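Local coordinates for protein glycoside hydrolase family 81 (Clostridium thermocellum, PDB 6FOP) that probably hydrolyses internal beta-1,3-glucosidic bonds of glucans such as laminarin, as a family 81 glycoside hydrolase of the Clostridium thermocellum cellulosome, at residues 484-492 and 552-560; 588-599 and 618-626. One frame throughout, in Å; residues are numbered along the deposited sequence. Where two conformers were deposited one is given.

How the interactions relate
Both contacts are largely buried in the family 81 C-terminal domain but join different elements. The centre of interaction 1 lies about 12 Å from that of the chain; it pairs an outermost strand of an antiparallel sheet with its neighbour. Backbone hydrogen bonds set its register, and the indole of Trp556 packs between Asn490 and Lys559, its edge against Phe485. Interaction 2, centred about 23 Å from the chain centre, joins two helices and adjoining turns through tyrosines, isoleucine and leucine, with one direct hydrogen bond and three bridging waters. Their nearest atoms are about 6 Å apart, and a nickel ion lies about 8 Å from the side chain of Ser553 and 6 Å from that of Asn598.

Interaction 1 of 2, residues 484-492 and 552-560. Unlike the reference sequence in segment 484-492: Ala492 (reference Glu).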
loop_
_atom_site.group_PDB
_atom_site.type_symbol
_atom_site.label_atom_id
_atom_site.label_comp_id
_atom_site.label_asym_id
_atom_site.label_seq_id
_atom_site.Cartn_x
_atom_site.Cartn_y
_atom_site.Cartn_z
ATOM N N GLY A 484 -6.179 3.381 14.559
ATOM C CA GLY A 484 -6.543 3.449 15.975
ATOM C C GLY A 484 -6.632 2.068 16.615
ATOM O O GLY A 484 -7.649 1.723 17.233
ATOM N N PHE A 485 -5.535 1.323 16.527
ATOM C CA PHE A 485 -5.442 -0.048 17.041
ATOM C C PHE A 485 -4.088 -0.211 17.729
ATOM O O PHE A 485 -3.107 0.425 17.340
ATOM C CB PHE A 485 -5.511 -1.050 15.879
ATOM C CG PHE A 485 -6.749 -0.960 15.067
ATOM C CD1 PHE A 485 -7.869 -1.666 15.448
ATOM C CD2 PHE A 485 -6.780 -0.225 13.879
ATOM C CE1 PHE A 485 -9.021 -1.597 14.684
ATOM C CE2 PHE A 485 -7.925 -0.174 13.094
ATOM C CZ PHE A 485 -9.045 -0.852 13.506
ATOM N N ALA A 486 -4.033 -1.064 18.748
ATOM C CA ALA A 486 -2.764 -1.394 19.379
ATOM C C ALA A 486 -1.715 -1.844 18.375
ATOM O O ALA A 486 -0.532 -1.553 18.553
ATOM C CB ALA A 486 -2.950 -2.472 20.434
ATOM N N ASP A 487 -2.143 -2.584 17.343
ATOM C CA ASP A 487 -1.230 -3.093 16.320
ATOM C C ASP A 487 -1.028 -2.196 15.116
ATOM O O ASP A 487 -0.400 -2.613 14.122
ATOM C CB ASP A 487 -1.689 -4.485 15.894
ATOM C CG ASP A 487 -1.496 -5.503 16.998
ATOM O OD1 ASP A 487 -0.517 -5.382 17.775
ATOM O OD2 ASP A 487 -2.322 -6.392 17.122
ATOM N N GLY A 488 -1.512 -0.967 15.220
ATOM C CA GLY A 488 -1.289 0.026 14.186
ATOM C C GLY A 488 -2.262 -0.056 13.028
ATOM O O GLY A 488 -3.444 -0.359 13.226
ATOM N N ASN A 489 -1.785 0.326 11.852
ATOM C CA ASN A 489 -2.612 0.227 10.642
ATOM C C ASN A 489 -2.608 -1.221 10.167
ATOM O O ASN A 489 -1.855 -2.047 10.678
ATOM C CB ASN A 489 -2.161 1.251 9.598
ATOM C CG ASN A 489 -3.328 1.791 8.780
ATOM O OD1 ASN A 489 -4.166 1.015 8.296
ATOM N ND2 ASN A 489 -3.402 3.089 8.600
ATOM N N ASN A 490 -3.474 -1.516 9.185
ATOM C CA ASN A 490 -3.603 -2.853 8.648
ATOM C C ASN A 490 -3.944 -2.782 7.176
ATOM O O ASN A 490 -4.500 -1.811 6.708
ATOM C CB ASN A 490 -4.675 -3.678 9.371
ATOM C CG ASN A 490 -6.062 -3.225 9.027
ATOM O OD1 ASN A 490 -6.633 -3.672 7.997
ATOM N ND2 ASN A 490 -6.642 -2.359 9.850
ATOM N N GLN A 491 -3.630 -3.869 6.476
ATOM C CA GLN A 491 -4.254 -4.134 5.182
ATOM C C GLN A 491 -4.481 -5.655 5.093
ATOM O O GLN A 491 -3.548 -6.436 5.319
ATOM C CB GLN A 491 -3.463 -3.622 3.966
ATOM C CG GLN A 491 -4.148 -3.982 2.639
ATOM C CD GLN A 491 -3.573 -3.240 1.469
ATOM O OE1 GLN A 491 -4.113 -2.189 1.072
ATOM N NE2 GLN A 491 -2.470 -3.745 0.914
ATOM N N ALA A 492 -5.709 -6.036 4.727
ATOM C CA ALA A 492 -6.047 -7.451 4.450
ATOM C C ALA A 492 -5.870 -7.697 2.936
ATOM O O ALA A 492 -4.864 -8.263 2.520
ATOM C CB ALA A 492 -7.428 -7.778 4.989
ATOM N N ALA A 552 0.149 -14.911 4.941
ATOM C CA ALA A 552 -0.504 -14.032 5.911
ATOM C C ALA A 552 -1.628 -13.304 5.194
ATOM O O ALA A 552 -1.398 -12.660 4.166
ATOM C CB ALA A 552 0.475 -13.018 6.504
ATOM N N SER A 553 -2.833 -13.380 5.748
ATOM C CA SER A 553 -3.990 -12.683 5.172
ATOM C C SER A 553 -4.116 -11.227 5.596
ATOM O O SER A 553 -4.713 -10.442 4.856
ATOM C CB SER A 553 -5.273 -13.457 5.477
ATOM O OG SER A 553 -5.367 -13.782 6.840
ATOM N N MET A 554 -3.592 -10.882 6.779
ATOM C CA MET A 554 -3.578 -9.499 7.258
ATOM C C MET A 554 -2.209 -9.104 7.762
ATOM O O MET A 554 -1.602 -9.822 8.548
ATOM C CB MET A 554 -4.636 -9.260 8.337
ATOM C CG MET A 554 -6.028 -9.402 7.833
ATOM S SD MET A 554 -7.382 -8.877 8.878
ATOM C CE MET A 554 -6.917 -7.226 9.172
ATOM N N VAL A 555 -1.768 -7.946 7.287
ATOM C CA VAL A 555 -0.511 -7.341 7.698
ATOM C C VAL A 555 -0.807 -6.054 8.453
ATOM O O VAL A 555 -1.515 -5.176 7.940
ATOM C CB VAL A 555 0.379 -7.043 6.455
ATOM C CG1 VAL A 555 1.649 -6.258 6.834
ATOM C CG2 VAL A 555 0.692 -8.347 5.729
ATOM N N TRP A 556 -0.281 -5.987 9.680
ATOM C CA TRP A 556 -0.411 -4.836 10.549
ATOM C C TRP A 556 0.955 -4.224 10.820
ATOM O O TRP A 556 2.001 -4.817 10.536
ATOM C CB TRP A 556 -1.025 -5.232 11.900
ATOM C CG TRP A 556 -2.429 -5.755 11.852
ATOM C CD1 TRP A 556 -2.853 -6.996 11.435
ATOM C CD2 TRP A 556 -3.583 -5.075 12.312
ATOM N NE1 TRP A 556 -4.205 -7.089 11.584
ATOM C CE2 TRP A 556 -4.687 -5.929 12.107
ATOM C CE3 TRP A 556 -3.798 -3.800 12.835
ATOM C CZ2 TRP A 556 -5.986 -5.550 12.418
ATOM C CZ3 TRP A 556 -5.091 -3.413 13.138
ATOM C CH2 TRP A 556 -6.174 -4.291 12.939
ATOM N N GLY A 557 0.960 -3.025 11.391
ATOM C CA GLY A 557 2.206 -2.480 11.930
ATOM C C GLY A 557 2.875 -3.364 12.972
ATOM O O GLY A 557 4.116 -3.506 12.988
ATOM N N GLY A 558 2.050 -3.965 13.823
ATOM C CA GLY A 558 2.518 -4.695 15.015
ATOM C C GLY A 558 2.287 -6.191 15.009
ATOM O O GLY A 558 2.660 -6.831 15.981
ATOM N N LYS A 559 1.749 -6.772 13.931
ATOM C CA LYS A 559 1.609 -8.233 13.813
ATOM C C LYS A 559 1.328 -8.579 12.367
ATOM O O LYS A 559 1.025 -7.710 11.555
ATOM C CB LYS A 559 0.498 -8.774 14.703
ATOM C CG LYS A 559 -0.920 -8.425 14.270
ATOM C CD LYS A 559 -1.929 -9.132 15.140
ATOM C CE LYS A 559 -3.355 -8.797 14.742
ATOM N NZ LYS A 559 -4.321 -9.471 15.656
ATOM N N TYR A 560 1.398 -9.865 12.057
ATOM C CA TYR A 560 0.757 -10.377 10.845
ATOM C C TYR A 560 0.082 -11.654 11.228
ATOM O O TYR A 560 0.460 -12.301 12.198
ATOM C CB TYR A 560 1.718 -10.572 9.674
ATOM C CG TYR A 560 2.946 -11.392 9.940
ATOM C CD1 TYR A 560 2.915 -12.781 9.819
ATOM C CD2 TYR A 560 4.138 -10.778 10.337
ATOM C CE1 TYR A 560 4.058 -13.539 10.082
ATOM C CE2 TYR A 560 5.286 -11.509 10.569
ATOM C CZ TYR A 560 5.254 -12.887 10.467
ATOM O OH TYR A 560 6.413 -13.613 10.711
HETATM O O HOH W 1 1.201 -7.215 18.354
HETATM O O HOH W 2 -3.306 -8.479 18.579
#
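Trp556 lies against Asn490 where two short strands, 490-491 and 554-556, pair antiparallel at one border of a four-stranded sheet. Its CB sits 3.5 Å from both Asp487 O and Asn489 O. CG is anti to the carbonyl carbon (chi1 -64°), which lays the indole alongside Asn490. CD2 and CE2 meet Asn490 CB, a CH-pi contact with that carbon 3.4 Å from the centroid of the six-membered ring of Trp556. On the opposite face Lys559 CE rests toward the rim. CE3 passes near Asn489 O and Gly488 O, and CH2 approaches Asn490 ND2. Trp556 CZ3 comes within 3.5 Å of Phe485 CG, so the edge of the Trp556 ring meets the face of the Phe485 ring in a T-shaped pair, planes at 81°.

Backbone bonds hold this register: Gln491 and Val555 exchange two, and the bond from Val555 N to Gln491 O is almost straight (177°). Asn489 O and Asp487 O then receive Gly557 N and Gly558 N at the turn that leads to Lys559. Further along, Ala492, an engineered residue, packs its CB 3.6 Å from Met554 CG. Beyond the sheet pairing, Gln491 reaches His417 and Glu527. At the other end the carboxylate of Asp487 crosses the extended Lys559 chain; their salt bridge is long, and a water that donates to Asp487 OD2 also accepts from Lys559 NZ, 3.2 Å from its oxygen.

Interaction 2 of 2, residues 588-599 and 618-626; sequences LGKDPNYIKQNY and QYMYYALYD
Ile595 is a central bump of helix 592-599, and it fills a hollow formed by Tyr621, Leu624 and Tyr625. With CG1 anti to the carbonyl carbon (chi1 -63°), its CD1 arm drops onto the face of Tyr621, off centre toward the rim and 3.3 Å from Tyr621 CE1. The other branch, CG2, lodges between Tyr621 O and Tyr625 CB. Leu624 returns the fit: its CB lies beside the CD1 arm, while its own CD1 pushes up to Leu588 CB, 3.8 Å away, and the backbone of Gly589.

Tyr625 forms a flat floor for Lys596, whose CB stands over the ring centre, 5° off the normal. A bend at chi2 then carries the lysine chain across the floor to Tyr622, where Lys596 NZ donates to Tyr622 OH at 2.7 Å; Glu600 is a second, charged partner of the amine. Helices 592-599 and 618-622 run roughly antiparallel, consistent with the (alpha/alpha)6 barrel of this family; the segment axes approach to 10.4 Å, with 148° between their N-to-C directions. Farther along, Tyr622 CD1 presses 3.5 Å from Tyr599 CD2, the two rings overlapping obliquely. Tyr621 OH protrudes into the groove between Tyr594 and Asn598, 3.3 Å from Asn598 CB. Asn598 OD1 itself is held by His574, a nickel ligand, and by a water shared with Gln618 OE1, 2.8 Å from each oxygen.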
loop_
_atom_site.group_PDB
_atom_site.type_symbol
_atom_site.label_atom_id
_atom_site.label_comp_id
_atom_site.label_asym_id
_atom_site.label_seq_id
_atom_site.Cartn_x
_atom_site.Cartn_y
_atom_site.Cartn_z
ATOM N N LEU A 588 0.216 -13.088 -9.298
ATOM C CA LEU A 588 -0.037 -14.127 -8.306
ATOM C C LEU A 588 0.739 -15.407 -8.588
ATOM O O LEU A 588 1.045 -16.170 -7.672
ATOM C CB LEU A 588 -1.531 -14.457 -8.280
ATOM C CG LEU A 588 -2.457 -13.378 -7.728
ATOM C CD1 LEU A 588 -3.912 -13.741 -7.960
ATOM C CD2 LEU A 588 -2.175 -13.161 -6.231
ATOM N N GLY A 589 1.017 -15.631 -9.865
ATOM C CA GLY A 589 1.706 -16.811 -10.347
ATOM C C GLY A 589 3.190 -16.671 -10.592
ATOM O O GLY A 589 3.779 -17.510 -11.268
ATOM N N LYS A 590 3.833 -15.649 -10.006
ATOM C CA LYS A 590 5.303 -15.527 -10.131
ATOM C C LYS A 590 6.041 -16.824 -9.862
ATOM O O LYS A 590 6.997 -17.166 -10.558
ATOM C CB LYS A 590 5.823 -14.446 -9.184
ATOM C CG LYS A 590 5.685 -13.046 -9.710
ATOM C CD LYS A 590 6.501 -12.143 -8.783
ATOM C CE LYS A 590 6.407 -10.688 -9.155
ATOM N NZ LYS A 590 7.293 -10.325 -10.296
ATOM N N ASP A 591 5.629 -17.541 -8.827
ATOM C CA ASP A 591 6.212 -18.858 -8.522
ATOM C C ASP A 591 5.079 -19.877 -8.587
ATOM O O ASP A 591 4.268 -19.973 -7.653
ATOM C CB ASP A 591 6.865 -18.875 -7.142
ATOM C CG ASP A 591 7.575 -20.179 -6.840
ATOM O OD1 ASP A 591 7.410 -21.165 -7.589
ATOM O OD2 ASP A 591 8.310 -20.218 -5.816
ATOM N N PRO A 592 5.008 -20.649 -9.677
ATOM C CA PRO A 592 3.935 -21.671 -9.755
ATOM C C PRO A 592 3.979 -22.701 -8.624
ATOM O O PRO A 592 2.931 -23.197 -8.244
ATOM C CB PRO A 592 4.154 -22.348 -11.090
ATOM C CG PRO A 592 5.122 -21.552 -11.814
ATOM C CD PRO A 592 5.786 -20.562 -10.924
ATOM N N ASN A 593 5.176 -23.027 -8.107
ATOM C CA ASN A 593 5.266 -23.939 -6.972
ATOM C C ASN A 593 4.599 -23.350 -5.735
ATOM O O ASN A 593 4.047 -24.091 -4.933
ATOM C CB ASN A 593 6.717 -24.343 -6.692
ATOM C CG ASN A 593 7.336 -25.105 -7.850
ATOM O OD1 ASN A 593 8.426 -24.779 -8.321
ATOM N ND2 ASN A 593 6.631 -26.115 -8.320
ATOM N N TYR A 594 4.679 -22.022 -5.569
ATOM C CA TYR A 594 3.991 -21.379 -4.452
ATOM C C TYR A 594 2.473 -21.476 -4.630
ATOM O O TYR A 594 1.753 -21.689 -3.654
ATOM C CB TYR A 594 4.419 -19.909 -4.235
ATOM C CG TYR A 594 3.687 -19.303 -3.050
ATOM C CD1 TYR A 594 4.051 -19.632 -1.740
ATOM C CD2 TYR A 594 2.584 -18.465 -3.232
ATOM C CE1 TYR A 594 3.332 -19.138 -0.652
ATOM C CE2 TYR A 594 1.860 -17.968 -2.152
ATOM C CZ TYR A 594 2.265 -18.288 -0.854
ATOM O OH TYR A 594 1.551 -17.804 0.213
ATOM N N ILE A 595 1.972 -21.314 -5.863
ATOM C CA ILE A 595 0.521 -21.501 -6.094
ATOM C C ILE A 595 0.084 -22.882 -5.531
ATOM O O ILE A 595 -0.883 -22.999 -4.781
ATOM C CB ILE A 595 0.171 -21.477 -7.619
ATOM C CG1 ILE A 595 0.479 -20.140 -8.317
ATOM C CG2 ILE A 595 -1.272 -21.903 -7.846
ATOM C CD1 ILE A 595 -0.421 -19.024 -7.913
ATOM N N LYS A 596 0.837 -23.917 -5.887
ATOM C CA LYS A 596 0.563 -25.280 -5.416
ATOM C C LYS A 596 0.615 -25.380 -3.889
ATOM O O LYS A 596 -0.313 -25.882 -3.274
ATOM C CB LYS A 596 1.523 -26.271 -6.080
ATOM C CG LYS A 596 1.266 -27.731 -5.715
ATOM C CD LYS A 596 -0.163 -28.146 -6.031
ATOM C CE LYS A 596 -0.359 -29.647 -6.229
ATOM N NZ LYS A 596 -1.789 -30.073 -6.095
ATOM N N GLN A 597 1.676 -24.841 -3.276
ATOM C CA GLN A 597 1.826 -24.875 -1.820
ATOM C C GLN A 597 0.711 -24.116 -1.109
ATOM O O GLN A 597 0.221 -24.539 -0.051
ATOM C CB GLN A 597 3.170 -24.284 -1.406
ATOM C CG GLN A 597 4.396 -25.095 -1.766
ATOM C CD GLN A 597 5.690 -24.351 -1.439
ATOM O OE1 GLN A 597 5.808 -23.145 -1.641
ATOM N NE2 GLN A 597 6.660 -25.071 -0.916
ATOM N N ASN A 598 0.390 -22.926 -1.632
ATOM C CA ASN A 598 -0.645 -22.074 -1.032
ATOM C C ASN A 598 -2.005 -22.773 -1.095
ATOM O O ASN A 598 -2.735 -22.868 -0.091
ATOM C CB ASN A 598 -0.618 -20.690 -1.707
ATOM C CG ASN A 598 -1.703 -19.772 -1.215
ATOM O OD1 ASN A 598 -2.897 -20.036 -1.382
ATOM N ND2 ASN A 598 -1.298 -18.628 -0.643
ATOM N N TYR A 599 -2.357 -23.265 -2.282
ATOM C CA TYR A 599 -3.604 -24.001 -2.469
ATOM C C TYR A 599 -3.689 -25.250 -1.605
ATOM O O TYR A 599 -4.731 -25.485 -0.969
ATOM C CB TYR A 599 -3.774 -24.314 -3.953
ATOM C CG TYR A 599 -5.015 -25.082 -4.333
ATOM C CD1 TYR A 599 -6.201 -24.419 -4.665
ATOM C CD2 TYR A 599 -4.992 -26.466 -4.447
ATOM C CE1 TYR A 599 -7.325 -25.141 -5.048
ATOM C CE2 TYR A 599 -6.097 -27.173 -4.867
ATOM C CZ TYR A 599 -7.281 -26.505 -5.115
ATOM O OH TYR A 599 -8.389 -27.223 -5.537
ATOM N N GLN A 618 -10.661 -19.838 -6.240
ATOM C CA GLN A 618 -9.558 -20.780 -6.010
ATOM C C GLN A 618 -9.117 -21.484 -7.272
ATOM O O GLN A 618 -7.926 -21.755 -7.458
ATOM C CB GLN A 618 -9.917 -21.808 -4.947
ATOM C CG GLN A 618 -10.067 -21.213 -3.562
ATOM C CD GLN A 618 -8.771 -20.685 -3.012
ATOM O OE1 GLN A 618 -7.703 -21.020 -3.507
ATOM N NE2 GLN A 618 -8.864 -19.900 -1.938
ATOM N N TYR A 619 -10.073 -21.807 -8.155
ATOM C CA TYR A 619 -9.658 -22.473 -9.396
ATOM C C TYR A 619 -9.011 -21.508 -10.393
ATOM O O TYR A 619 -8.108 -21.921 -11.139
ATOM C CB TYR A 619 -10.815 -23.235 -10.034
ATOM C CG TYR A 619 -11.413 -24.343 -9.187
ATOM C CD1 TYR A 619 -10.671 -25.000 -8.212
ATOM C CD2 TYR A 619 -12.721 -24.738 -9.383
ATOM C CE1 TYR A 619 -11.203 -26.036 -7.463
ATOM C CE2 TYR A 619 -13.272 -25.763 -8.625
ATOM C CZ TYR A 619 -12.531 -26.386 -7.647
ATOM O OH TYR A 619 -13.067 -27.413 -6.910
ATOM N N MET A 620 -9.400 -20.224 -10.384
ATOM C CA MET A 620 -8.655 -19.223 -11.155
ATOM C C MET A 620 -7.215 -19.105 -10.671
ATOM O O MET A 620 -6.275 -19.012 -11.478
ATOM C CB MET A 620 -9.333 -17.874 -11.088
ATOM C CG MET A 620 -10.623 -17.817 -11.889
ATOM S SD MET A 620 -11.221 -16.109 -11.939
ATOM C CE MET A 620 -11.874 -15.890 -10.296
ATOM N N TYR A 621 -7.031 -19.175 -9.340
ATOM C CA TYR A 621 -5.700 -19.132 -8.744
ATOM C C TYR A 621 -4.890 -20.387 -9.099
ATOM O O TYR A 621 -3.748 -20.300 -9.571
ATOM C CB TYR A 621 -5.854 -19.024 -7.236
ATOM C CG TYR A 621 -4.564 -18.953 -6.480
ATOM C CD1 TYR A 621 -3.796 -17.779 -6.500
ATOM C CD2 TYR A 621 -4.134 -20.010 -5.681
ATOM C CE1 TYR A 621 -2.605 -17.701 -5.803
ATOM C CE2 TYR A 621 -2.950 -19.918 -4.962
ATOM C CZ TYR A 621 -2.186 -18.764 -5.029
ATOM O OH TYR A 621 -1.009 -18.683 -4.282
ATOM N N TYR A 622 -5.537 -21.558 -8.954
ATOM C CA TYR A 622 -4.866 -22.838 -9.189
ATOM C C TYR A 622 -4.479 -22.985 -10.662
ATOM O O TYR A 622 -3.497 -23.675 -10.978
ATOM C CB TYR A 622 -5.719 -24.032 -8.749
ATOM C CG TYR A 622 -4.943 -25.314 -8.650
ATOM C CD1 TYR A 622 -3.999 -25.506 -7.646
ATOM C CD2 TYR A 622 -5.188 -26.361 -9.523
ATOM C CE1 TYR A 622 -3.269 -26.674 -7.562
ATOM C CE2 TYR A 622 -4.456 -27.543 -9.441
ATOM C CZ TYR A 622 -3.529 -27.709 -8.435
ATOM O OH TYR A 622 -2.812 -28.881 -8.337
ATOM N N ALA A 623 -5.242 -22.330 -11.557
ATOM C CA ALA A 623 -4.909 -22.319 -12.977
ATOM C C ALA A 623 -3.556 -21.661 -13.290
ATOM O O ALA A 623 -3.038 -21.862 -14.382
ATOM C CB ALA A 623 -6.005 -21.628 -13.770
ATOM N N LEU A 624 -2.970 -20.928 -12.323
ATOM C CA LEU A 624 -1.612 -20.410 -12.465
ATOM C C LEU A 624 -0.534 -21.451 -12.135
ATOM O O LEU A 624 0.673 -21.166 -12.257
ATOM C CB LEU A 624 -1.433 -19.146 -11.641
ATOM C CG LEU A 624 -2.325 -17.984 -12.065
ATOM C CD1 LEU A 624 -2.401 -16.910 -10.985
ATOM C CD2 LEU A 624 -1.852 -17.391 -13.391
ATOM N N TYR A 625 -0.974 -22.673 -11.804
ATOM C CA TYR A 625 -0.090 -23.847 -11.706
ATOM C C TYR A 625 -0.513 -24.952 -12.703
ATOM O O TYR A 625 0.309 -25.472 -13.436
ATOM C CB TYR A 625 -0.142 -24.380 -10.272
ATOM C CG TYR A 625 0.526 -25.703 -10.043
ATOM C CD1 TYR A 625 1.910 -25.813 -10.048
ATOM C CD2 TYR A 625 -0.227 -26.866 -9.826
ATOM C CE1 TYR A 625 2.533 -27.029 -9.824
ATOM C CE2 TYR A 625 0.387 -28.083 -9.590
ATOM C CZ TYR A 625 1.761 -28.164 -9.602
ATOM O OH TYR A 625 2.357 -29.386 -9.388
ATOM N N ASP A 626 -1.795 -25.306 -12.691
ATOM C CA ASP A 626 -2.300 -26.419 -13.522
ATOM C C ASP A 626 -3.676 -26.047 -14.079
ATOM O O ASP A 626 -4.705 -26.385 -13.491
ATOM C CB ASP A 626 -2.344 -27.717 -12.724
ATOM C CG ASP A 626 -2.685 -28.921 -13.578
ATOM O OD1 ASP A 626 -3.098 -28.752 -14.763
ATOM O OD2 ASP A 626 -2.567 -30.042 -13.027
HETATM O O HOH W 3 0.311 -16.293 -4.936
HETATM O O HOH W 4 2.380 -19.140 -13.039
HETATM O O HOH W 5 -5.583 -20.933 -1.689
#